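Local atomic coordinates of dehalogenase (Rhodospirillaceae, PDB entry 6A41), a protein that is probably a halohydrin dehalogenase, turning vicinal haloalcohols into epoxides and halide on a short-chain dehydrogenase/reductase-like Rossmann fold. Residues S179-V182 / Y187-P190; E14-H19 / V132-A137. One frame throughout, in Å; residues are numbered along the deposited sequence.

Contact 1. Residues S179-V182 / Y187-P190; sequences SNYV and YFPP
This is a buried aromatic contact within one loop: F188 folds back over the chain at Y181, just after strand 172-179 ends and just before helix 190-193 begins. F188 carries most of it. With CG anti to its own carbonyl carbon (chi1 -63°), the ring reaches back across the loop and lays one face against the backbone of Y181. There Y181 CA sits 3.7 Å from the F188 ring centroid, 17° off the normal, a CH-pi contact offset toward the rim. Y181 N lies 3.3 Å from F188 CE2, close packing with no hydrogen bond. The CB of Y181 points away from F188, yet the two rings still meet obliquely, planes 43° apart, with Y181 CD1 3.6 Å from F188 CE1. The amide end of N180 lies at the edge of the F188 ring. Nearer the root of the ring, V182 O lies obliquely 3.3 Å from F188 CD2; V182 O also takes a hydrogen bond from N184 ND2, in the bend between the segments. M202 of helix 196-204 touches both F188 and Y181, W243 meets the Y181 ring edge-to-face, and F231 of the second subunit packs on Y181 and V182, so the turn is also part of the subunit interface. P189, right behind the aromatic residue, takes the N-cap position of helix 190-193. The arrangement is consistent with the halide-binding loop of halohydrin dehalogenases, which in that family occupies the nicotinamide end of the ancestral cofactor site.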
ATOM      1  N   SER A 179      -6.196  10.151   9.893  1.00  9.30           N
ATOM      2  CA  SER A 179      -5.783  11.562  10.109  1.00 10.14           C
ATOM      3  C   SER A 179      -4.359  11.736  10.559  1.00  9.43           C
ATOM      4  O   SER A 179      -3.770  10.895  11.225  1.00  9.34           O
ATOM      5  CB  SER A 179      -6.666  12.235  11.178  1.00 10.73           C
ATOM      6  OG  SER A 179      -6.589  13.657  11.150  1.00 11.56           O
ATOM      7  N   ASN A 180      -3.767  12.870  10.190  1.00  9.53           N
ATOM      8  CA  ASN A 180      -2.585  13.373  10.921  1.00  9.12           C
ATOM      9  C   ASN A 180      -2.469  14.894  10.613  1.00  9.23           C
ATOM     10  O   ASN A 180      -2.928  15.385   9.613  1.00  8.42           O
ATOM     11  CB  ASN A 180      -1.241  12.644  10.497  1.00  9.24           C
ATOM     12  CG  ASN A 180      -0.111  12.612  11.626  1.00 10.08           C
ATOM     13  OD1 ASN A 180       0.996  12.045  11.400  1.00 11.63           O
ATOM     14  ND2 ASN A 180      -0.352  13.218  12.725  1.00  8.67           N
ATOM     15  N   TYR A 181      -1.830  15.625  11.529  1.00  9.84           N
ATOM     16  CA  TYR A 181      -1.611  17.044  11.430  1.00 10.30           C
ATOM     17  C   TYR A 181      -2.895  17.845  11.299  1.00 10.52           C
ATOM     18  O   TYR A 181      -2.855  18.855  10.577  1.00 10.49           O
ATOM     19  CB  TYR A 181      -0.625  17.354  10.255  1.00 11.09           C
ATOM     20  CG  TYR A 181       0.700  16.723  10.528  1.00 11.70           C
ATOM     21  CD1 TYR A 181       1.485  17.259  11.493  1.00 12.45           C
ATOM     22  CD2 TYR A 181       1.168  15.629   9.837  1.00 12.27           C
ATOM     23  CE1 TYR A 181       2.689  16.726  11.834  1.00 13.72           C
ATOM     24  CE2 TYR A 181       2.362  15.043  10.153  1.00 13.01           C
ATOM     25  CZ  TYR A 181       3.170  15.611  11.151  1.00 14.15           C
ATOM     26  OH  TYR A 181       4.390  15.043  11.567  1.00 15.48           O
ATOM     27  N   VAL A 182      -4.000  17.394  11.924  1.00 10.46           N
ATOM     28  CA  VAL A 182      -5.267  18.100  11.926  1.00 11.35           C
ATOM     29  C   VAL A 182      -5.438  18.725  13.305  1.00 12.22           C
ATOM     30  O   VAL A 182      -5.306  18.001  14.318  1.00 12.66           O
ATOM     31  CB  VAL A 182      -6.463  17.225  11.651  1.00 12.06           C
ATOM     32  CG1 VAL A 182      -7.760  18.056  11.762  1.00 13.05           C
ATOM     33  CG2 VAL A 182      -6.350  16.563  10.305  1.00 11.94           C
ATOM     34  N   TYR A 187      -4.095  15.444  19.572  1.00 12.78           N
ATOM     35  CA  TYR A 187      -2.799  15.356  18.948  1.00 12.24           C
ATOM     36  C   TYR A 187      -2.214  16.722  18.527  1.00 12.31           C
ATOM     37  O   TYR A 187      -0.995  16.799  18.387  1.00 11.26           O
ATOM     38  CB  TYR A 187      -2.905  14.387  17.753  1.00 12.48           C
ATOM     39  CG  TYR A 187      -3.414  13.011  18.225  1.00 11.94           C
ATOM     40  CD1 TYR A 187      -2.757  12.319  19.203  1.00 12.44           C
ATOM     41  CD2 TYR A 187      -4.583  12.513  17.772  1.00 12.19           C
ATOM     42  CE1 TYR A 187      -3.304  11.138  19.743  1.00 12.28           C
ATOM     43  CE2 TYR A 187      -5.113  11.288  18.237  1.00 12.16           C
ATOM     44  CZ  TYR A 187      -4.439  10.581  19.154  1.00 11.85           C
ATOM     45  OH  TYR A 187      -5.021   9.412  19.697  1.00 12.01           O
ATOM     46  N   PHE A 188      -3.073  17.739  18.192  1.00 11.09           N
ATOM     47  CA  PHE A 188      -2.576  19.045  17.687  1.00 11.98           C
ATOM     48  C   PHE A 188      -3.345  20.145  18.409  1.00 12.52           C
ATOM     49  O   PHE A 188      -4.154  20.809  17.812  1.00 12.23           O
ATOM     50  CB  PHE A 188      -2.652  19.134  16.134  1.00 11.78           C
ATOM     51  CG  PHE A 188      -1.785  18.109  15.494  1.00 11.99           C
ATOM     52  CD1 PHE A 188      -0.435  18.346  15.357  1.00 12.85           C
ATOM     53  CD2 PHE A 188      -2.339  16.816  15.215  1.00 12.14           C
ATOM     54  CE1 PHE A 188       0.411  17.294  14.920  1.00 12.87           C
ATOM     55  CE2 PHE A 188      -1.532  15.790  14.782  1.00 12.43           C
ATOM     56  CZ  PHE A 188      -0.149  16.053  14.607  1.00 12.88           C
ATOM     57  N   PRO A 189      -3.136  20.247  19.692  1.00 13.60           N
ATOM     58  CA  PRO A 189      -3.940  21.151  20.482  1.00 14.64           C
ATOM     59  C   PRO A 189      -3.415  22.567  20.415  1.00 13.57           C
ATOM     60  O   PRO A 189      -2.332  22.786  19.880  1.00 12.10           O
ATOM     61  CB  PRO A 189      -3.790  20.595  21.927  1.00 15.68           C
ATOM     62  CG  PRO A 189      -2.403  20.053  21.942  1.00 16.22           C
ATOM     63  CD  PRO A 189      -2.249  19.405  20.559  1.00 15.08           C
ATOM     64  N   PRO A 190      -4.160  23.519  21.001  1.00 14.34           N
ATOM     65  CA  PRO A 190      -3.785  24.946  20.860  1.00 14.91           C
ATOM     66  C   PRO A 190      -2.432  25.214  21.355  1.00 14.68           C
ATOM     67  O   PRO A 190      -1.739  26.039  20.752  1.00 15.07           O
ATOM     68  CB  PRO A 190      -4.878  25.707  21.635  1.00 15.32           C
ATOM     69  CG  PRO A 190      -6.043  24.735  21.510  1.00 15.99           C
ATOM     70  CD  PRO A 190      -5.434  23.383  21.732  1.00 15.51           C
TER

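Contact 2. Residues E14-H19 / V132-A137; sequences EKFAGH and VFVSSA
F16 and V134 bury the most surface here, with A17 beside them. V134 CG1 lies over one face of the F16 ring, 4.0 Å from the centroid and 30° off the normal, its closest ring atom being F16 CE2 at 3.6 Å. A17 CB meets the same methyl, V134 CG1, at 3.8 Å, so that one methyl is touched by both the ring and the alanine. CG of F16 is anti to its backbone N (chi1 -161°), which carries the ring obliquely over V134 until F16 CZ comes within 3.5 Å of S135 O, in the ring plane at the edge. With F16 cut back to an alanine, V134 CG1 would probably lose its aromatic cover and a gap would open beside S135 O. The loop is a type II' turn from K15 to G18, closed by G18 N to K15 O, and F16 stands where nucleotide-binding relatives usually carry a glycine of their glycine-rich loop. N83 from the end of strand 79-83 grips the turn through K15 O and A17 N. A17 is the N-cap of helix 18-27 and also touches L217 and I221 of helix 214-225; R153 of helix 147-158 packs on F16 and S135.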
ATOM      1  N   GLU A  14     -16.046  14.781  22.665  1.00 12.72           N
ATOM      2  CA  GLU A  14     -15.152  15.772  23.164  1.00 14.71           C
ATOM      3  C   GLU A  14     -13.736  15.566  22.779  1.00 15.25           C
ATOM      4  O   GLU A  14     -12.968  16.460  22.999  1.00 15.29           O
ATOM      5  CB  GLU A  14     -15.272  15.969  24.737  1.00 16.12           C
ATOM      6  CG  GLU A  14     -16.608  16.480  25.151  1.00 16.66           C
ATOM      7  CD  GLU A  14     -16.897  17.831  24.540  1.00 20.86           C
ATOM      8  OE1 GLU A  14     -16.105  18.795  24.728  1.00 20.94           O
ATOM      9  OE2 GLU A  14     -17.937  17.982  23.864  1.00 23.42           O
ATOM     10  N   LYS A  15     -13.367  14.466  22.159  1.00 14.33           N
ATOM     11  CA  LYS A  15     -11.992  14.239  21.712  1.00 15.49           C
ATOM     12  C   LYS A  15     -11.910  14.341  20.211  1.00 13.53           C
ATOM     13  O   LYS A  15     -12.916  14.211  19.503  1.00 12.11           O
ATOM     14  CB  LYS A  15     -11.577  12.810  22.043  1.00 18.16           C
ATOM     15  CG  LYS A  15     -11.349  12.647  23.537  1.00 22.65           C
ATOM     16  CD  LYS A  15     -11.158  11.201  23.864  1.00 25.93           C
ATOM     17  CE  LYS A  15      -9.732  10.798  24.035  1.00 30.99           C
ATOM     18  NZ  LYS A  15      -8.959  11.515  25.072  1.00 34.41           N
ATOM     19  N   PHE A  16     -10.686  14.488  19.773  1.00 13.27           N
ATOM     20  CA  PHE A  16     -10.237  14.210  18.375  1.00 11.52           C
ATOM     21  C   PHE A  16     -11.190  14.841  17.332  1.00 11.25           C
ATOM     22  O   PHE A  16     -11.280  16.065  17.290  1.00 10.85           O
ATOM     23  CB  PHE A  16     -10.145  12.647  18.230  1.00 11.90           C
ATOM     24  CG  PHE A  16      -9.292  12.135  17.059  1.00 11.67           C
ATOM     25  CD1 PHE A  16      -8.398  12.973  16.341  1.00 12.29           C
ATOM     26  CD2 PHE A  16      -9.335  10.814  16.748  1.00 12.22           C
ATOM     27  CE1 PHE A  16      -7.653  12.489  15.298  1.00 12.14           C
ATOM     28  CE2 PHE A  16      -8.540  10.298  15.759  1.00 12.13           C
ATOM     29  CZ  PHE A  16      -7.695  11.103  15.051  1.00 12.50           C
ATOM     30  N   ALA A  17     -11.920  14.067  16.529  1.00  9.49           N
ATOM     31  CA  ALA A  17     -12.664  14.633  15.420  1.00  9.44           C
ATOM     32  C   ALA A  17     -14.122  14.945  15.777  1.00  9.70           C
ATOM     33  O   ALA A  17     -14.948  15.303  14.907  1.00  9.69           O
ATOM     34  CB  ALA A  17     -12.667  13.676  14.265  1.00  9.21           C
ATOM     35  N   GLY A  18     -14.479  14.839  17.056  1.00 10.47           N
ATOM     36  CA  GLY A  18     -15.925  14.977  17.441  1.00 10.53           C
ATOM     37  C   GLY A  18     -16.609  16.294  17.069  1.00 11.20           C
ATOM     38  O   GLY A  18     -17.760  16.324  16.562  1.00 10.58           O
ATOM     39  N   HIS A  19     -15.980  17.395  17.423  1.00 11.30           N
ATOM     40  CA  HIS A  19     -16.556  18.667  17.158  1.00 11.55           C
ATOM     41  C   HIS A  19     -16.637  18.999  15.698  1.00 10.98           C
ATOM     42  O   HIS A  19     -17.668  19.513  15.241  1.00 10.35           O
ATOM     43  CB  HIS A  19     -15.816  19.776  17.919  1.00 13.00           C
ATOM     44  CG  HIS A  19     -16.117  19.752  19.383  1.00 14.62           C
ATOM     45  ND1 HIS A  19     -15.966  20.869  20.176  1.00 15.32           N
ATOM     46  CD2 HIS A  19     -16.734  18.819  20.144  1.00 15.44           C
ATOM     47  CE1 HIS A  19     -16.357  20.557  21.410  1.00 16.47           C
ATOM     48  NE2 HIS A  19     -16.816  19.323  21.416  1.00 15.59           N
ATOM     49  N   VAL A 132     -17.506   4.354  10.304  1.00  9.34           N
ATOM     50  CA  VAL A 132     -16.256   5.094  10.016  1.00  9.73           C
ATOM     51  C   VAL A 132     -15.397   5.090  11.264  1.00 10.10           C
ATOM     52  O   VAL A 132     -15.864   5.499  12.347  1.00 10.18           O
ATOM     53  CB  VAL A 132     -16.481   6.524   9.520  1.00 10.93           C
ATOM     54  CG1 VAL A 132     -15.146   7.296   9.348  1.00 10.78           C
ATOM     55  CG2 VAL A 132     -17.472   6.615   8.340  1.00 11.03           C
ATOM     56  N   PHE A 133     -14.202   4.515  11.170  1.00  9.58           N
ATOM     57  CA  PHE A 133     -13.233   4.614  12.216  1.00  9.94           C
ATOM     58  C   PHE A 133     -12.478   5.900  12.061  1.00  9.72           C
ATOM     59  O   PHE A 133     -11.803   6.147  10.995  1.00 10.01           O
ATOM     60  CB  PHE A 133     -12.316   3.380  12.234  1.00 10.86           C
ATOM     61  CG  PHE A 133     -13.008   2.087  12.603  1.00 12.43           C
ATOM     62  CD1 PHE A 133     -13.726   1.378  11.666  1.00 13.86           C
ATOM     63  CD2 PHE A 133     -12.862   1.538  13.834  1.00 14.65           C
ATOM     64  CE1 PHE A 133     -14.349   0.172  11.971  1.00 14.08           C
ATOM     65  CE2 PHE A 133     -13.525   0.330  14.159  1.00 14.88           C
ATOM     66  CZ  PHE A 133     -14.301  -0.292  13.226  1.00 14.84           C
ATOM     67  N   VAL A 134     -12.436   6.724  13.058  1.00  9.08           N
ATOM     68  CA  VAL A 134     -11.535   7.900  12.952  1.00  9.57           C
ATOM     69  C   VAL A 134     -10.196   7.472  13.516  1.00 10.08           C
ATOM     70  O   VAL A 134     -10.110   7.138  14.703  1.00  9.29           O
ATOM     71  CB  VAL A 134     -11.971   9.084  13.727  1.00  9.88           C
ATOM     72  CG1 VAL A 134     -11.159  10.303  13.337  1.00 10.06           C
ATOM     73  CG2 VAL A 134     -13.439   9.336  13.402  1.00 10.02           C
ATOM     74  N   SER A 135      -9.190   7.428  12.640  1.00 10.19           N
ATOM     75  CA  SER A 135      -7.913   6.764  12.982  1.00 11.04           C
ATOM     76  C   SER A 135      -6.714   7.674  12.592  1.00 10.86           C
ATOM     77  O   SER A 135      -6.894   8.895  12.509  1.00 11.65           O
ATOM     78  CB  SER A 135      -7.788   5.383  12.276  1.00 12.06           C
ATOM     79  OG  SER A 135      -6.725   4.611  12.819  1.00 13.50           O
ATOM     80  N   SER A 136      -5.550   7.088  12.382  1.00 10.08           N
ATOM     81  CA  SER A 136      -4.344   7.808  12.157  1.00 10.10           C
ATOM     82  C   SER A 136      -3.654   7.419  10.895  1.00 10.27           C
ATOM     83  O   SER A 136      -3.747   6.225  10.530  1.00 11.85           O
ATOM     84  CB  SER A 136      -3.415   7.654  13.345  1.00  9.94           C
ATOM     85  OG  SER A 136      -2.162   8.233  13.099  1.00  9.09           O
ATOM     86  N   ALA A 137      -3.055   8.375  10.182  1.00  9.26           N
ATOM     87  CA  ALA A 137      -2.161   8.061   9.072  1.00  9.88           C
ATOM     88  C   ALA A 137      -0.770   7.507   9.544  1.00 10.05           C
ATOM     89  O   ALA A 137       0.046   7.127   8.704  1.00 10.35           O
ATOM     90  CB  ALA A 137      -1.942   9.250   8.082  1.00  9.96           C
TER

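How the contacts relate
Both contacts are buried, but the centre of contact 2 is about 3 Å from the centre of the chain and that of contact 1 about 13 Å, where a second subunit joins in. Neither has a hydrogen bond between its own segments. Contact 1 is aromatic packing within one loop; contact 2 sets a ring and an alanine on an aliphatic residue of a strand more than a hundred residues later. They meet through the adjacent strands 129-136 and 172-179, where S179 N and O probably bond to S135 O and A137 N. A second bridge is the edge-to-face pair of Y187 and F16, which joins loop 179-190 to the turn at 15-18; both rings therefore probably line one pocket.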